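Local atomic coordinates of uncharacterized protein Atu2452 (Agrobacterium tumefaciens, PDB entry 2R8B), a protein that is of unknown function but belongs to the dienelactone hydrolase family of the alpha/beta-hydrolase clan and is probably a serine hydrolase. Residues Ala62-Leu67 against Gln88-Ser93; Phe130-Arg135 against Pro163-Ala168; Leu171-Ile176 against Glu197-Cys202. All coordinates share one frame; numbering follows the deposited sequence.

Contact 1. Residues Ala62-Leu67 against Gln88-Ser93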
loop_
_atom_site.group_PDB
_atom_site.type_symbol
_atom_site.label_atom_id
_atom_site.label_comp_id
_atom_site.label_asym_id
_atom_site.label_seq_id
_atom_site.Cartn_x
_atom_site.Cartn_y
_atom_site.Cartn_z
ATOM N N ALA A 62 -19.008 3.932 0.678
ATOM C CA ALA A 62 -17.853 4.552 0.084
ATOM C C ALA A 62 -16.552 3.791 0.460
ATOM O O ALA A 62 -16.503 3.044 1.473
ATOM C CB ALA A 62 -17.780 5.997 0.499
ATOM N N PRO A 63 -15.491 3.969 -0.361
ATOM C CA PRO A 63 -14.251 3.216 -0.135
ATOM C C PRO A 63 -13.688 3.372 1.270
ATOM O O PRO A 63 -13.950 4.380 1.936
ATOM C CB PRO A 63 -13.278 3.814 -1.160
ATOM C CG PRO A 63 -14.194 4.347 -2.265
ATOM C CD PRO A 63 -15.410 4.860 -1.545
ATOM N N LEU A 64 -12.978 2.329 1.697
ATOM C CA LEU A 64 -12.026 2.332 2.789
ATOM C C LEU A 64 -10.673 2.664 2.160
ATOM O O LEU A 64 -10.129 1.880 1.371
ATOM C CB LEU A 64 -11.914 0.932 3.406
ATOM C CG LEU A 64 -11.808 0.742 4.915
ATOM C CD1 LEU A 64 -10.714 -0.208 5.200
ATOM C CD2 LEU A 64 -11.576 2.036 5.696
ATOM N N PHE A 65 -10.129 3.826 2.483
ATOM C CA PHE A 65 -8.873 4.193 1.893
ATOM C C PHE A 65 -7.806 4.031 2.958
ATOM O O PHE A 65 -7.776 4.795 3.920
ATOM C CB PHE A 65 -8.906 5.631 1.432
ATOM C CG PHE A 65 -7.860 5.956 0.436
ATOM C CD1 PHE A 65 -6.853 5.063 0.147
ATOM C CD2 PHE A 65 -7.878 7.158 -0.219
ATOM C CE1 PHE A 65 -5.895 5.369 -0.792
ATOM C CE2 PHE A 65 -6.915 7.475 -1.159
ATOM C CZ PHE A 65 -5.931 6.590 -1.446
ATOM N N VAL A 66 -6.935 3.043 2.815
ATOM C CA VAL A 66 -5.841 2.892 3.771
ATOM C C VAL A 66 -4.536 3.336 3.117
ATOM O O VAL A 66 -4.298 3.021 1.955
ATOM C CB VAL A 66 -5.796 1.474 4.401
ATOM C CG1 VAL A 66 -5.959 0.414 3.363
ATOM C CG2 VAL A 66 -4.525 1.261 5.186
ATOM N N LEU A 67 -3.744 4.134 3.843
ATOM C CA LEU A 67 -2.513 4.722 3.301
ATOM C C LEU A 67 -1.394 4.473 4.255
ATOM O O LEU A 67 -1.519 4.708 5.453
ATOM C CB LEU A 67 -2.619 6.219 3.090
ATOM C CG LEU A 67 -3.824 6.821 2.373
ATOM C CD1 LEU A 67 -4.837 7.232 3.411
ATOM C CD2 LEU A 67 -3.366 8.025 1.567
ATOM N N GLN A 88 -14.763 11.617 0.128
ATOM C CA GLN A 88 -15.754 11.048 1.013
ATOM C C GLN A 88 -15.547 9.586 1.312
ATOM O O GLN A 88 -16.451 8.901 1.805
ATOM C CB GLN A 88 -17.162 11.351 0.525
ATOM C CG GLN A 88 -17.617 10.777 -0.835
ATOM C CD GLN A 88 -19.184 10.882 -0.877
ATOM O OE1 GLN A 88 -19.755 11.591 -1.733
ATOM N NE2 GLN A 88 -19.876 10.223 0.097
ATOM N N ALA A 89 -14.325 9.130 1.053
ATOM C CA ALA A 89 -13.928 7.786 1.413
ATOM C C ALA A 89 -13.758 7.835 2.904
ATOM O O ALA A 89 -13.487 8.910 3.449
ATOM C CB ALA A 89 -12.603 7.412 0.727
ATOM N N THR A 90 -13.940 6.702 3.573
ATOM C CA THR A 90 -13.525 6.647 4.952
ATOM C C THR A 90 -12.023 6.437 4.933
ATOM O O THR A 90 -11.526 5.642 4.149
ATOM C CB THR A 90 -14.349 5.671 5.877
ATOM O OG1 THR A 90 -13.436 4.961 6.720
ATOM C CG2 THR A 90 -15.373 4.715 5.096
ATOM N N ILE A 91 -11.284 7.215 5.722
ATOM C CA ILE A 91 -9.829 7.277 5.541
ATOM C C ILE A 91 -9.053 6.855 6.737
ATOM O O ILE A 91 -9.261 7.323 7.856
ATOM C CB ILE A 91 -9.334 8.653 5.082
ATOM C CG1 ILE A 91 -9.568 8.773 3.590
ATOM C CG2 ILE A 91 -7.817 8.809 5.296
ATOM C CD1 ILE A 91 -9.941 10.141 3.196
ATOM N N LEU A 92 -8.077 6.022 6.483
ATOM C CA LEU A 92 -7.453 5.330 7.546
ATOM C C LEU A 92 -5.927 5.357 7.382
ATOM O O LEU A 92 -5.394 4.955 6.361
ATOM C CB LEU A 92 -8.045 3.941 7.492
ATOM C CG LEU A 92 -7.767 3.095 8.689
ATOM C CD1 LEU A 92 -8.908 2.147 8.816
ATOM C CD2 LEU A 92 -6.456 2.386 8.298
ATOM N N SER A 93 -5.209 5.869 8.365
ATOM C CA SER A 93 -3.769 6.037 8.169
ATOM C C SER A 93 -2.961 5.726 9.436
ATOM O O SER A 93 -2.879 6.548 10.353
ATOM C CB SER A 93 -3.470 7.432 7.620
ATOM O OG SER A 93 -2.170 7.842 7.968
#

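Contact 2. Residues Phe130-Arg135 against Pro163-Ala168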
loop_
_atom_site.group_PDB
_atom_site.type_symbol
_atom_site.label_atom_id
_atom_site.label_comp_id
_atom_site.label_asym_id
_atom_site.label_seq_id
_atom_site.Cartn_x
_atom_site.Cartn_y
_atom_site.Cartn_z
ATOM N N PHE A 130 -6.795 -5.666 10.529
ATOM C CA PHE A 130 -7.002 -4.264 10.770
ATOM C C PHE A 130 -7.906 -3.730 9.672
ATOM O O PHE A 130 -8.962 -3.186 9.949
ATOM C CB PHE A 130 -5.629 -3.597 10.748
ATOM C CG PHE A 130 -5.644 -2.108 10.950
ATOM C CD1 PHE A 130 -5.813 -1.556 12.213
ATOM C CD2 PHE A 130 -5.403 -1.254 9.894
ATOM C CE1 PHE A 130 -5.795 -0.170 12.414
ATOM C CE2 PHE A 130 -5.376 0.129 10.092
ATOM C CZ PHE A 130 -5.585 0.662 11.353
ATOM N N ILE A 131 -7.536 -3.933 8.422
ATOM C CA ILE A 131 -8.400 -3.508 7.324
ATOM C C ILE A 131 -9.818 -4.153 7.360
ATOM O O ILE A 131 -10.793 -3.424 7.403
ATOM C CB ILE A 131 -7.669 -3.639 5.944
ATOM C CG1 ILE A 131 -6.535 -2.611 5.864
ATOM C CG2 ILE A 131 -8.645 -3.416 4.778
ATOM C CD1 ILE A 131 -5.452 -2.959 4.908
ATOM N N LYS A 132 -9.945 -5.479 7.368
ATOM C CA LYS A 132 -11.262 -6.148 7.505
ATOM C C LYS A 132 -12.118 -5.602 8.676
ATOM O O LYS A 132 -13.360 -5.479 8.571
ATOM C CB LYS A 132 -11.110 -7.666 7.704
ATOM C CG LYS A 132 -10.678 -8.461 6.463
ATOM C CD LYS A 132 -9.696 -9.585 6.845
ATOM C CE LYS A 132 -9.465 -10.597 5.711
ATOM N NZ LYS A 132 -10.531 -11.656 5.743
ATOM N N ALA A 133 -11.440 -5.322 9.795
ATOM C CA ALA A 133 -12.106 -4.919 11.031
ATOM C C ALA A 133 -12.659 -3.500 10.892
ATOM O O ALA A 133 -13.738 -3.222 11.383
ATOM C CB ALA A 133 -11.160 -5.052 12.250
ATOM N N ASN A 134 -11.943 -2.625 10.182
ATOM C CA ASN A 134 -12.431 -1.254 9.937
ATOM C C ASN A 134 -13.498 -1.175 8.866
ATOM O O ASN A 134 -14.413 -0.377 8.985
ATOM C CB ASN A 134 -11.285 -0.304 9.601
ATOM C CG ASN A 134 -10.470 0.047 10.806
ATOM O OD1 ASN A 134 -10.797 0.938 11.564
ATOM N ND2 ASN A 134 -9.399 -0.663 10.992
ATOM N N ARG A 135 -13.334 -1.954 7.800
ATOM C CA ARG A 135 -14.425 -2.299 6.901
ATOM C C ARG A 135 -15.735 -2.500 7.712
ATOM O O ARG A 135 -16.699 -1.803 7.498
ATOM C CB ARG A 135 -14.043 -3.588 6.186
ATOM C CG ARG A 135 -14.950 -4.004 5.074
ATOM C CD ARG A 135 -14.477 -3.285 3.858
ATOM N NE ARG A 135 -14.716 -3.937 2.557
ATOM C CZ ARG A 135 -14.524 -5.216 2.201
ATOM N NH1 ARG A 135 -14.060 -6.167 3.048
ATOM N NH2 ARG A 135 -14.809 -5.531 0.931
ATOM N N PRO A 163 -5.383 -12.170 -1.934
ATOM C CA PRO A 163 -5.512 -11.530 -3.235
ATOM C C PRO A 163 -6.915 -10.912 -3.436
ATOM O O PRO A 163 -7.097 -10.051 -4.288
ATOM C CB PRO A 163 -5.189 -12.683 -4.218
ATOM C CG PRO A 163 -5.474 -13.941 -3.438
ATOM C CD PRO A 163 -5.106 -13.617 -2.034
ATOM N N GLU A 164 -7.878 -11.303 -2.609
ATOM C CA GLU A 164 -9.243 -10.895 -2.832
ATOM C C GLU A 164 -9.729 -9.766 -1.930
ATOM O O GLU A 164 -10.907 -9.363 -1.982
ATOM C CB GLU A 164 -10.176 -12.114 -2.828
ATOM C CG GLU A 164 -10.229 -12.735 -4.222
ATOM C CD GLU A 164 -11.329 -13.810 -4.441
ATOM O OE1 GLU A 164 -12.341 -13.809 -3.692
ATOM O OE2 GLU A 164 -11.196 -14.635 -5.396
ATOM N N LEU A 165 -8.838 -9.225 -1.115
ATOM C CA LEU A 165 -9.217 -8.094 -0.259
ATOM C C LEU A 165 -9.329 -6.731 -0.987
ATOM O O LEU A 165 -10.340 -6.093 -0.913
ATOM C CB LEU A 165 -8.334 -8.025 0.983
ATOM C CG LEU A 165 -8.626 -6.855 1.906
ATOM C CD1 LEU A 165 -10.024 -6.963 2.501
ATOM C CD2 LEU A 165 -7.574 -6.799 3.006
ATOM N N PHE A 166 -8.314 -6.315 -1.719
ATOM C CA PHE A 166 -8.287 -5.009 -2.360
ATOM C C PHE A 166 -8.933 -4.896 -3.716
ATOM O O PHE A 166 -8.786 -5.777 -4.567
ATOM C CB PHE A 166 -6.852 -4.520 -2.486
ATOM C CG PHE A 166 -6.341 -3.871 -1.240
ATOM C CD1 PHE A 166 -5.850 -4.653 -0.180
ATOM C CD2 PHE A 166 -6.372 -2.479 -1.099
ATOM C CE1 PHE A 166 -5.380 -4.047 1.009
ATOM C CE2 PHE A 166 -5.930 -1.881 0.084
ATOM C CZ PHE A 166 -5.434 -2.667 1.141
ATOM N N ASP A 167 -9.570 -3.749 -3.923
ATOM C CA ASP A 167 -10.127 -3.394 -5.192
ATOM C C ASP A 167 -9.168 -2.568 -5.987
ATOM O O ASP A 167 -9.078 -2.729 -7.193
ATOM C CB ASP A 167 -11.407 -2.584 -4.986
ATOM C CG ASP A 167 -12.569 -3.459 -4.599
ATOM O OD1 ASP A 167 -13.356 -3.779 -5.538
ATOM O OD2 ASP A 167 -12.653 -3.858 -3.390
ATOM N N ALA A 168 -8.502 -1.637 -5.321
ATOM C CA ALA A 168 -7.502 -0.820 -5.994
ATOM C C ALA A 168 -6.287 -0.616 -5.119
ATOM O O ALA A 168 -6.402 -0.537 -3.896
ATOM C CB ALA A 168 -8.068 0.492 -6.349
#

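Contact 3. Residues Leu171-Ile176 against Glu197-Cys202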
loop_
_atom_site.group_PDB
_atom_site.type_symbol
_atom_site.label_atom_id
_atom_site.label_comp_id
_atom_site.label_asym_id
_atom_site.label_seq_id
_atom_site.Cartn_x
_atom_site.Cartn_y
_atom_site.Cartn_z
ATOM N N LEU A 171 0.991 1.439 -5.675
ATOM C CA LEU A 171 2.275 1.131 -5.076
ATOM C C LEU A 171 3.319 2.150 -5.487
ATOM O O LEU A 171 3.691 2.238 -6.649
ATOM C CB LEU A 171 2.696 -0.266 -5.471
ATOM C CG LEU A 171 1.637 -1.347 -5.204
ATOM C CD1 LEU A 171 2.110 -2.665 -5.757
ATOM C CD2 LEU A 171 1.299 -1.497 -3.727
HETATM N N MSE A 172 3.781 2.955 -4.547
HETATM C CA MSE A 172 4.764 3.956 -4.909
HETATM C C MSE A 172 6.166 3.489 -4.582
HETATM O O MSE A 172 6.544 3.380 -3.426
HETATM C CB MSE A 172 4.381 5.280 -4.257
HETATM C CG MSE A 172 2.980 5.637 -4.674
HETATM SE SE MSE A 172 2.478 7.392 -4.130
HETATM C CE MSE A 172 2.907 8.431 -5.764
ATOM N N HIS A 173 6.928 3.165 -5.622
ATOM C CA HIS A 173 8.264 2.713 -5.438
ATOM C C HIS A 173 8.251 1.491 -4.520
ATOM O O HIS A 173 8.790 1.550 -3.436
ATOM C CB HIS A 173 9.126 3.834 -4.855
ATOM C CG HIS A 173 9.238 5.028 -5.753
ATOM N ND1 HIS A 173 10.356 5.293 -6.517
ATOM C CD2 HIS A 173 8.366 6.026 -6.020
ATOM C CE1 HIS A 173 10.167 6.393 -7.219
ATOM N NE2 HIS A 173 8.965 6.858 -6.934
ATOM N N PRO A 174 7.612 0.388 -4.947
ATOM C CA PRO A 174 7.735 -0.873 -4.230
ATOM C C PRO A 174 9.084 -1.523 -4.459
ATOM O O PRO A 174 9.799 -1.165 -5.416
ATOM C CB PRO A 174 6.692 -1.749 -4.911
ATOM C CG PRO A 174 6.699 -1.242 -6.306
ATOM C CD PRO A 174 6.737 0.237 -6.121
ATOM N N LEU A 175 9.409 -2.495 -3.607
ATOM C CA LEU A 175 10.621 -3.321 -3.710
ATOM C C LEU A 175 10.156 -4.683 -3.237
ATOM O O LEU A 175 9.888 -4.849 -2.058
ATOM C CB LEU A 175 11.665 -2.825 -2.714
ATOM C CG LEU A 175 13.126 -3.264 -2.781
ATOM C CD1 LEU A 175 13.723 -3.382 -1.362
ATOM C CD2 LEU A 175 13.356 -4.513 -3.568
ATOM N N ILE A 176 9.985 -5.645 -4.128
ATOM C CA ILE A 176 9.692 -7.007 -3.661
ATOM C C ILE A 176 10.769 -7.902 -4.222
ATOM O O ILE A 176 10.901 -7.989 -5.443
ATOM C CB ILE A 176 8.295 -7.480 -4.105
ATOM C CG1 ILE A 176 7.203 -6.637 -3.435
ATOM C CG2 ILE A 176 8.080 -8.902 -3.778
ATOM C CD1 ILE A 176 6.785 -7.111 -2.088
ATOM N N GLU A 197 13.383 4.997 -12.617
ATOM C CA GLU A 197 14.244 4.049 -13.224
ATOM C C GLU A 197 15.706 4.071 -12.724
ATOM O O GLU A 197 16.466 3.184 -13.074
ATOM C CB GLU A 197 14.048 3.977 -14.735
ATOM C CG GLU A 197 14.271 5.217 -15.463
ATOM C CD GLU A 197 13.747 5.178 -16.893
ATOM O OE1 GLU A 197 12.573 4.815 -17.128
ATOM O OE2 GLU A 197 14.532 5.542 -17.794
ATOM N N ARG A 198 16.085 5.030 -11.867
ATOM C CA ARG A 198 17.451 5.055 -11.284
ATOM C C ARG A 198 17.425 5.133 -9.770
ATOM O O ARG A 198 18.290 5.723 -9.104
ATOM C CB ARG A 198 18.301 6.149 -11.872
ATOM C CG ARG A 198 18.887 5.742 -13.147
ATOM C CD ARG A 198 19.364 6.946 -13.932
ATOM N NE ARG A 198 18.255 7.380 -14.757
ATOM C CZ ARG A 198 18.254 7.361 -16.085
ATOM N NH1 ARG A 198 19.332 6.950 -16.732
ATOM N NH2 ARG A 198 17.165 7.768 -16.751
ATOM N N ASP A 199 16.431 4.435 -9.260
ATOM C CA ASP A 199 16.095 4.396 -7.892
ATOM C C ASP A 199 17.058 3.417 -7.268
ATOM O O ASP A 199 17.030 2.203 -7.552
ATOM C CB ASP A 199 14.662 3.932 -7.836
ATOM C CG ASP A 199 14.110 3.946 -6.474
ATOM O OD1 ASP A 199 14.919 3.922 -5.501
ATOM O OD2 ASP A 199 12.859 3.951 -6.382
ATOM N N PRO A 200 17.940 3.923 -6.395
ATOM C CA PRO A 200 18.975 3.003 -5.943
ATOM C C PRO A 200 18.343 1.956 -4.992
ATOM O O PRO A 200 18.951 0.945 -4.684
ATOM C CB PRO A 200 19.961 3.926 -5.209
ATOM C CG PRO A 200 19.121 5.032 -4.695
ATOM C CD PRO A 200 18.007 5.223 -5.692
ATOM N N ILE A 201 17.123 2.199 -4.538
ATOM C CA ILE A 201 16.491 1.263 -3.637
ATOM C C ILE A 201 15.616 0.246 -4.387
ATOM O O ILE A 201 15.341 -0.847 -3.857
ATOM C CB ILE A 201 15.697 2.001 -2.531
ATOM C CG1 ILE A 201 16.680 2.550 -1.478
ATOM C CG2 ILE A 201 14.730 1.063 -1.853
ATOM C CD1 ILE A 201 16.221 3.811 -0.781
ATOM N N CYS A 202 15.182 0.589 -5.607
ATOM C CA CYS A 202 14.226 -0.256 -6.310
ATOM C C CYS A 202 14.731 -0.570 -7.669
ATOM O O CYS A 202 14.559 0.235 -8.596
ATOM C CB CYS A 202 12.897 0.439 -6.408
ATOM S SG CYS A 202 12.408 1.037 -4.838
#

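Contact 1. Residues Ala62-Leu67 against Gln88-Ser93
Val66 and Leu92 lie side by side on one face of two neighbouring parallel strands, their side chains pointing the same way, with Val66 CG2 against Leu92 CD2 at 3.8 Å. Leu92 has its CG anti to the backbone N (chi1 -168°), and its two methyls spread apart: CD2 goes to Val66, while CD1 reaches Leu64 CD2 at 4.1 Å. The forked end of Leu92 thus fills the hollow between the two alternate residues of the facing strand. Leu64 crosses Thr90 beside it, resting CD2 on the hydroxyl at 3.6 Å from OG1, and beta-branched Val66 and Thr90 suit an extended backbone. Helix 117-138 covers this face, setting Ile131 on Val66 and Phe130 on Leu92.

Strand 64-68, helix 75-85 and strand 90-94 form a right-handed beta-alpha-beta crossover, which pairs the strands in the central sheet of an alpha/beta-hydrolase fold; four backbone hydrogen bonds join them. Phe65 gives N to Thr90 O (2.8 Å, 174° at the hydrogen) and takes Leu92 N at its own O. Thr90 N to Pro63 O and Leu67 N to Leu92 O extend the series; Pro63, which has no N-H to give, still serves through its carbonyl where the pairing begins.

On the other face, Ile91 fits between alternate residues: its CG1 meets Phe65 CB at 3.9 Å and its CG2 meets Leu67 CD1, also at 3.9 Å. The Phe65 ring leads away from strand 90-94, and Leu67 CG sits 4.0 Å above one ring face, toward the rim. Small Ala89 lets the strands come close at their start, its CB 4.1 Å from Pro63 CB.

Contact 2. Residues Phe130-Arg135 against Pro163-Ala168
Ile131, on helix 117-138, sends two branches into the loop that precedes strand 168-172. Its CG2 meets Leu165 CD2 slantwise at 4.0 Å, while CD1 comes obliquely to the ring of Phe166, 3.8 Å from CZ, with the side chains nearly perpendicular. A branched residue suits this place because one side chain can touch two neighbours at once. One residue on, Lys132 adds only the aliphatic start of its chain, CG lying 4.3 Å from Leu165 CD1; a long side chain can pack by its stem at an exposed edge. A turn of helix after Ile131 comes Arg135, whose chain bends at chi2 (86°) and slides past Leu165 in the opposite direction, bringing NH1 to 4.1 Å from Leu165 CD1. Its NE is hydrogen-bonded to Gly141 O.

With CG anti to the backbone N (chi1 178°), Leu165 points its fork at the helix, CD2 to Ile131 and CD1 to Lys132 and Arg135, and Phe166 continues inward to helix 150-161, touching Leu155, Val158 and Leu159. No hydrogen bond spans the two segments: helix and loop are held by the fit of apolar surfaces, with Lys132 contributing a methylene and Arg135 a guanidinium nitrogen lying obliquely to a methyl.

Contact 3. Residues Leu171-Ile176 against Glu197-Cys202
His173 reaches across from the end of strand 168-172 to Asp199, in the loop after strand 190-196. Its CB lies 4.0 Å from Asp199 OD2 and 4.3 Å from Cys202 SG, and chi1 of -62° places CG anti to the carbonyl carbon, turning the imidazole toward the carboxylate. CG passes 3.8 Å from Asp199 OD2. ND1 makes the link, a hydrogen bond of 2.8 Å to Asp199 OD2 that is nearly straight (169° at the hydrogen). The oxygen sits at the ring edge, close to its plane, and is met nearly along its C-O axis; ring and carboxylate are twisted 57° apart. CE1 follows, 3.7 Å from the same OD2. At the tip, NE2 is hydrogen-bonded to Glu236 OE1, so both ring nitrogens have partners, and a histidine is well suited to bridge two carboxylates.

Asp199 is held from its other oxygen as well. OD1 accepts from Ile201 N at 3.0 Å, forming an Asx turn, with a weaker bond from Cys202 N. These backbone donors probably fix the rotation of the carboxylate and leave OD2 directed to the histidines. Cys202, short enough to pack against backbone, places CB 3.6 Å from Pro174 O. Farther along, Leu175 lays CG 3.5 Å from Ile201 O, its side chain also near a bound sulfate ion.

Asp199 OD2 also accepts from His230 ND1. Ser149, His230 and Asp199, without His173, probably form a Ser-His-Asp triad, with Ser149 on what looks like a nucleophile elbow (GxSxG), consistent with an alpha/beta-hydrolase active site.

In the fold
All three contacts are largely buried, yet they differ in chemistry. Contact 1, exposed only at Gln88, is central sheet, backbone hydrogen bonds with apolar faces; contact 2 is purely side-chain packing between a helix and a loop, reaching the surface at Lys132; contact 3, exposed at Ile201, turns on a polar bond between loops at strand ends, with some apolar packing beside it. Contacts 1 and 2 lie against each other, about 11 Å between centres, where Val66 CG1 meets Phe166 CZ at 3.8 Å. Contact 3 is about 25 Å from contact 1, on the opposite side of the chain's centre, but both reach the same sheet. Segment 163-168 leads into strand 168-172, connecting contacts 2 and 3.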